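PDB 5DIY: hyaluronidase from Thermobaculum terrenum, which probably removes O-linked N-acetylglucosamine from modified substrates, as a bacterial O-GlcNAcase of glycoside hydrolase family 84. Local coordinates for residues C[136-149]-C[176-188]. Numbering follows the deposited sequence.
Sequences NLAEAQADFLTRVL and YLRILGQRLPKNI
Ala138 fits between Tyr176 and Ile179: its CB lies 3.6 Å from Tyr176 CD2, meeting the ring obliquely, and 3.6 Å from Ile179 CG2. The methyl is short enough to let the two helices come close here, and Leu180 CD1 packs against Ala138 O. With CG anti to the backbone N (chi1 167°), the Tyr176 ring reaches across to helix 137-153, where Tyr176 OH donates a 2.6 Å hydrogen bond to Gln141 OE1, on a lone pair in the carbonyl plane. Amide and ring stand nearly perpendicular. Thr166 ties both groups to the loop after strand 160-164, its N bonding Tyr176 OH and its OG1 bonding Gln141 NE2. A phenylalanine in place of Tyr176 would probably leave the buried Gln141 OE1 without this donor and Thr166 N without its partner.

The helices, running roughly parallel with their axes 8.7 Å apart at closest approach and inclined by 25°, are consecutive outer helices of the TIM barrel, joined in sequence through strand 160-164; Leu145, Leu180 and Leu184 all touch its Met163. Farther along, Arg183 CB packs 3.6 Å from Ala142 CB, while the guanidinium stacks on the Glu139 carboxylate, planes 12° apart. This salt bridge (Arg183 NH2 to Glu139 OE1, 3.4 Å) is electrostatic, with no N-H aimed at the oxygen; Glu139 OE2 accepts from Ser135 N. Past the C-terminal end of helix 175-183, Ile188 CG1 lies 3.8 Å from Leu149 CD2.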
loop_
_atom_site.group_PDB
_atom_site.type_symbol
_atom_site.label_atom_id
_atom_site.label_comp_id
_atom_site.label_asym_id
_atom_site.label_seq_id
_atom_site.Cartn_x
_atom_site.Cartn_y
_atom_site.Cartn_z
ATOM N N ASN C 136 10.237 -13.978 28.821
ATOM C CA ASN C 136 9.783 -12.956 27.867
ATOM C C ASN C 136 9.014 -13.538 26.666
ATOM O O ASN C 136 8.913 -14.760 26.511
ATOM C CB ASN C 136 10.972 -12.086 27.414
ATOM C CG ASN C 136 12.185 -12.905 27.009
ATOM O OD1 ASN C 136 13.224 -12.857 27.658
ATOM N ND2 ASN C 136 12.062 -13.649 25.935
ATOM N N LEU C 137 8.468 -12.641 25.844
ATOM C CA LEU C 137 7.626 -12.982 24.684
ATOM C C LEU C 137 8.327 -13.923 23.713
ATOM O O LEU C 137 7.759 -14.923 23.289
ATOM C CB LEU C 137 7.220 -11.703 23.917
ATOM C CG LEU C 137 5.797 -11.506 23.376
ATOM C CD1 LEU C 137 5.846 -10.658 22.113
ATOM C CD2 LEU C 137 5.035 -12.794 23.115
ATOM N N ALA C 138 9.562 -13.576 23.360
ATOM C CA ALA C 138 10.369 -14.364 22.417
ATOM C C ALA C 138 10.537 -15.823 22.835
ATOM O O ALA C 138 10.505 -16.711 21.992
ATOM C CB ALA C 138 11.733 -13.714 22.206
ATOM N N GLU C 139 10.677 -16.064 24.139
ATOM C CA GLU C 139 10.859 -17.419 24.680
ATOM C C GLU C 139 9.560 -18.207 24.599
ATOM O O GLU C 139 9.562 -19.385 24.228
ATOM C CB GLU C 139 11.351 -17.385 26.138
ATOM C CG GLU C 139 12.867 -17.348 26.288
ATOM C CD GLU C 139 13.332 -17.232 27.741
ATOM O OE1 GLU C 139 14.493 -16.821 27.948
ATOM O OE2 GLU C 139 12.553 -17.545 28.674
ATOM N N ALA C 140 8.458 -17.556 24.964
ATOM C CA ALA C 140 7.138 -18.181 24.923
ATOM C C ALA C 140 6.803 -18.595 23.492
ATOM O O ALA C 140 6.464 -19.748 23.241
ATOM C CB ALA C 140 6.080 -17.229 25.459
ATOM N N GLN C 141 6.936 -17.642 22.569
ATOM C CA GLN C 141 6.676 -17.867 21.143
ATOM C C GLN C 141 7.555 -18.962 20.543
ATOM O O GLN C 141 7.058 -19.834 19.824
ATOM C CB GLN C 141 6.876 -16.564 20.358
ATOM C CG GLN C 141 5.785 -15.541 20.621
ATOM C CD GLN C 141 6.037 -14.203 19.955
ATOM O OE1 GLN C 141 7.123 -13.938 19.445
ATOM N NE2 GLN C 141 5.018 -13.354 19.948
ATOM N N ALA C 142 8.855 -18.910 20.833
ATOM C CA ALA C 142 9.797 -19.910 20.326
ATOM C C ALA C 142 9.419 -21.319 20.792
ATOM O O ALA C 142 9.422 -22.257 19.993
ATOM C CB ALA C 142 11.223 -19.572 20.747
ATOM N N ASP C 143 9.083 -21.448 22.076
ATOM C CA ASP C 143 8.665 -22.730 22.654
ATOM C C ASP C 143 7.334 -23.215 22.081
ATOM O O ASP C 143 7.170 -24.406 21.798
ATOM C CB ASP C 143 8.570 -22.638 24.184
ATOM C CG ASP C 143 8.047 -23.920 24.811
ATOM O OD1 ASP C 143 8.559 -25.003 24.456
ATOM O OD2 ASP C 143 7.108 -23.849 25.632
ATOM N N PHE C 144 6.384 -22.300 21.918
ATOM C CA PHE C 144 5.108 -22.643 21.297
ATOM C C PHE C 144 5.304 -23.142 19.865
ATOM O O PHE C 144 4.782 -24.194 19.492
ATOM C CB PHE C 144 4.161 -21.446 21.304
ATOM C CG PHE C 144 2.796 -21.760 20.772
ATOM C CD1 PHE C 144 1.888 -22.456 21.547
ATOM C CD2 PHE C 144 2.419 -21.369 19.492
ATOM C CE1 PHE C 144 0.619 -22.753 21.070
ATOM C CE2 PHE C 144 1.154 -21.660 19.005
ATOM C CZ PHE C 144 0.253 -22.354 19.795
ATOM N N LEU C 145 6.058 -22.387 19.072
ATOM C CA LEU C 145 6.259 -22.733 17.660
ATOM C C LEU C 145 7.047 -24.026 17.489
ATOM O O LEU C 145 6.739 -24.824 16.597
ATOM C CB LEU C 145 6.926 -21.578 16.901
ATOM C CG LEU C 145 6.038 -20.335 16.743
ATOM C CD1 LEU C 145 6.879 -19.139 16.329
ATOM C CD2 LEU C 145 4.907 -20.582 15.752
ATOM N N THR C 146 8.048 -24.234 18.349
ATOM C CA THR C 146 8.794 -25.500 18.395
ATOM C C THR C 146 7.854 -26.678 18.620
ATOM O O THR C 146 7.912 -27.668 17.883
ATOM C CB THR C 146 9.864 -25.490 19.510
ATOM O OG1 THR C 146 10.778 -24.408 19.289
ATOM C CG2 THR C 146 10.649 -26.833 19.555
ATOM N N ARG C 147 6.979 -26.552 19.619
ATOM C CA ARG C 147 6.006 -27.609 19.945
ATOM C C ARG C 147 4.970 -27.841 18.842
ATOM O O ARG C 147 4.573 -28.986 18.604
ATOM C CB ARG C 147 5.314 -27.348 21.293
ATOM C CG ARG C 147 6.169 -27.753 22.486
ATOM C CD ARG C 147 5.415 -27.661 23.801
ATOM N NE ARG C 147 5.224 -26.271 24.213
ATOM C CZ ARG C 147 4.058 -25.621 24.312
ATOM N NH1 ARG C 147 2.894 -26.210 24.060
ATOM N NH2 ARG C 147 4.061 -24.344 24.699
ATOM N N VAL C 148 4.546 -26.778 18.159
ATOM C CA VAL C 148 3.618 -26.937 17.028
ATOM C C VAL C 148 4.316 -27.692 15.887
ATOM O O VAL C 148 3.724 -28.598 15.304
ATOM C CB VAL C 148 3.012 -25.592 16.535
ATOM C CG1 VAL C 148 2.161 -25.798 15.283
ATOM C CG2 VAL C 148 2.168 -24.939 17.632
ATOM N N LEU C 149 5.570 -27.334 15.596
ATOM C CA LEU C 149 6.349 -27.994 14.543
ATOM C C LEU C 149 6.548 -29.476 14.836
ATOM O O LEU C 149 6.271 -30.324 13.984
ATOM C CB LEU C 149 7.723 -27.328 14.361
ATOM C CG LEU C 149 8.577 -27.839 13.187
ATOM C CD1 LEU C 149 7.863 -27.649 11.853
ATOM C CD2 LEU C 149 9.937 -27.157 13.161
ATOM N N TYR C 176 14.753 -9.326 21.549
ATOM C CA TYR C 176 13.677 -10.219 21.120
ATOM C C TYR C 176 14.049 -11.014 19.844
ATOM O O TYR C 176 13.896 -12.234 19.805
ATOM C CB TYR C 176 12.384 -9.399 20.921
ATOM C CG TYR C 176 11.275 -10.118 20.190
ATOM C CD1 TYR C 176 11.264 -10.170 18.795
ATOM C CD2 TYR C 176 10.224 -10.726 20.879
ATOM C CE1 TYR C 176 10.258 -10.826 18.112
ATOM C CE2 TYR C 176 9.206 -11.380 20.197
ATOM C CZ TYR C 176 9.234 -11.428 18.811
ATOM O OH TYR C 176 8.247 -12.076 18.106
ATOM N N LEU C 177 14.535 -10.315 18.820
ATOM C CA LEU C 177 14.927 -10.943 17.547
ATOM C C LEU C 177 16.117 -11.900 17.687
ATOM O O LEU C 177 16.155 -12.950 17.034
ATOM C CB LEU C 177 15.270 -9.880 16.505
ATOM C CG LEU C 177 14.105 -9.008 16.034
ATOM C CD1 LEU C 177 14.620 -7.817 15.241
ATOM C CD2 LEU C 177 13.115 -9.832 15.214
ATOM N N ARG C 178 17.086 -11.523 18.523
ATOM C CA ARG C 178 18.248 -12.378 18.816
ATOM C C ARG C 178 17.847 -13.647 19.575
ATOM O O ARG C 178 18.356 -14.730 19.282
ATOM C CB ARG C 178 19.319 -11.596 19.587
ATOM C CG ARG C 178 20.270 -10.785 18.701
ATOM C CD ARG C 178 20.642 -9.427 19.302
ATOM N NE ARG C 178 20.870 -9.495 20.751
ATOM C CZ ARG C 178 20.778 -8.472 21.607
ATOM N NH1 ARG C 178 20.476 -7.235 21.205
ATOM N NH2 ARG C 178 20.997 -8.693 22.901
ATOM N N ILE C 179 16.925 -13.517 20.527
ATOM C CA ILE C 179 16.386 -14.672 21.252
ATOM C C ILE C 179 15.634 -15.588 20.288
ATOM O O ILE C 179 15.767 -16.808 20.353
ATOM C CB ILE C 179 15.440 -14.257 22.408
ATOM C CG1 ILE C 179 16.206 -13.492 23.498
ATOM C CG2 ILE C 179 14.761 -15.479 23.028
ATOM C CD1 ILE C 179 15.321 -12.607 24.357
ATOM N N LEU C 180 14.851 -14.989 19.396
ATOM C CA LEU C 180 14.054 -15.753 18.434
ATOM C C LEU C 180 14.950 -16.533 17.458
ATOM O O LEU C 180 14.674 -17.692 17.150
ATOM C CB LEU C 180 13.101 -14.819 17.665
ATOM C CG LEU C 180 11.675 -15.276 17.380
ATOM C CD1 LEU C 180 10.890 -15.534 18.661
ATOM C CD2 LEU C 180 10.990 -14.212 16.534
ATOM N N GLY C 181 16.021 -15.901 16.981
ATOM C CA GLY C 181 16.954 -16.565 16.067
ATOM C C GLY C 181 17.673 -17.742 16.704
ATOM O O GLY C 181 17.933 -18.748 16.043
ATOM N N GLN C 182 17.982 -17.607 17.994
ATOM C CA GLN C 182 18.624 -18.663 18.782
ATOM C C GLN C 182 17.679 -19.839 19.068
ATOM O O GLN C 182 18.074 -20.996 18.932
ATOM C CB GLN C 182 19.152 -18.063 20.103
ATOM C CG GLN C 182 19.976 -18.992 20.993
ATOM C CD GLN C 182 21.240 -19.509 20.320
ATOM O OE1 GLN C 182 21.889 -18.797 19.555
ATOM N NE2 GLN C 182 21.591 -20.756 20.603
ATOM N N ARG C 183 16.435 -19.542 19.443
ATOM C CA ARG C 183 15.502 -20.560 19.967
ATOM C C ARG C 183 14.513 -21.157 18.970
ATOM O O ARG C 183 13.988 -22.243 19.222
ATOM C CB ARG C 183 14.733 -19.988 21.157
ATOM C CG ARG C 183 15.646 -19.521 22.280
ATOM C CD ARG C 183 15.013 -19.693 23.644
ATOM N NE ARG C 183 15.947 -19.305 24.703
ATOM C CZ ARG C 183 15.807 -19.592 25.999
ATOM N NH1 ARG C 183 14.758 -20.283 26.450
ATOM N NH2 ARG C 183 16.735 -19.181 26.859
ATOM N N LEU C 184 14.230 -20.467 17.863
ATOM C CA LEU C 184 13.413 -21.062 16.796
ATOM C C LEU C 184 14.235 -22.069 16.000
ATOM O O LEU C 184 15.306 -21.720 15.529
ATOM C CB LEU C 184 12.881 -20.008 15.809
ATOM C CG LEU C 184 11.671 -19.164 16.199
ATOM C CD1 LEU C 184 11.398 -18.154 15.097
ATOM C CD2 LEU C 184 10.441 -20.027 16.437
ATOM N N PRO C 185 13.722 -23.304 15.813
ATOM C CA PRO C 185 14.348 -24.230 14.856
ATOM C C PRO C 185 14.592 -23.556 13.501
ATOM O O PRO C 185 13.732 -22.805 13.028
ATOM C CB PRO C 185 13.315 -25.355 14.725
ATOM C CG PRO C 185 12.580 -25.343 16.020
ATOM C CD PRO C 185 12.581 -23.923 16.513
ATOM N N LYS C 186 15.750 -23.826 12.898
ATOM C CA LYS C 186 16.264 -23.027 11.768
ATOM C C LYS C 186 15.366 -23.042 10.535
ATOM O O LYS C 186 15.344 -22.072 9.780
ATOM C CB LYS C 186 17.671 -23.483 11.340
ATOM C CG LYS C 186 18.755 -23.419 12.405
ATOM C CD LYS C 186 19.046 -22.010 12.899
ATOM C CE LYS C 186 20.167 -22.020 13.931
ATOM N NZ LYS C 186 19.915 -21.067 15.047
ATOM N N ASN C 187 14.640 -24.137 10.336
ATOM C CA ASN C 187 13.776 -24.294 9.174
ATOM C C ASN C 187 12.379 -23.660 9.314
ATOM O O ASN C 187 11.587 -23.720 8.374
ATOM C CB ASN C 187 13.678 -25.779 8.808
ATOM C CG ASN C 187 15.035 -26.375 8.427
ATOM O OD1 ASN C 187 15.911 -25.692 7.881
ATOM N ND2 ASN C 187 15.209 -27.661 8.704
ATOM N N ILE C 188 12.078 -23.071 10.476
ATOM C CA ILE C 188 10.916 -22.201 10.624
ATOM C C ILE C 188 11.278 -20.855 9.991
ATOM O O ILE C 188 12.278 -20.233 10.364
ATOM C CB ILE C 188 10.495 -22.029 12.105
ATOM C CG1 ILE C 188 10.031 -23.387 12.656
ATOM C CG2 ILE C 188 9.407 -20.956 12.235
ATOM C CD1 ILE C 188 9.483 -23.373 14.070
#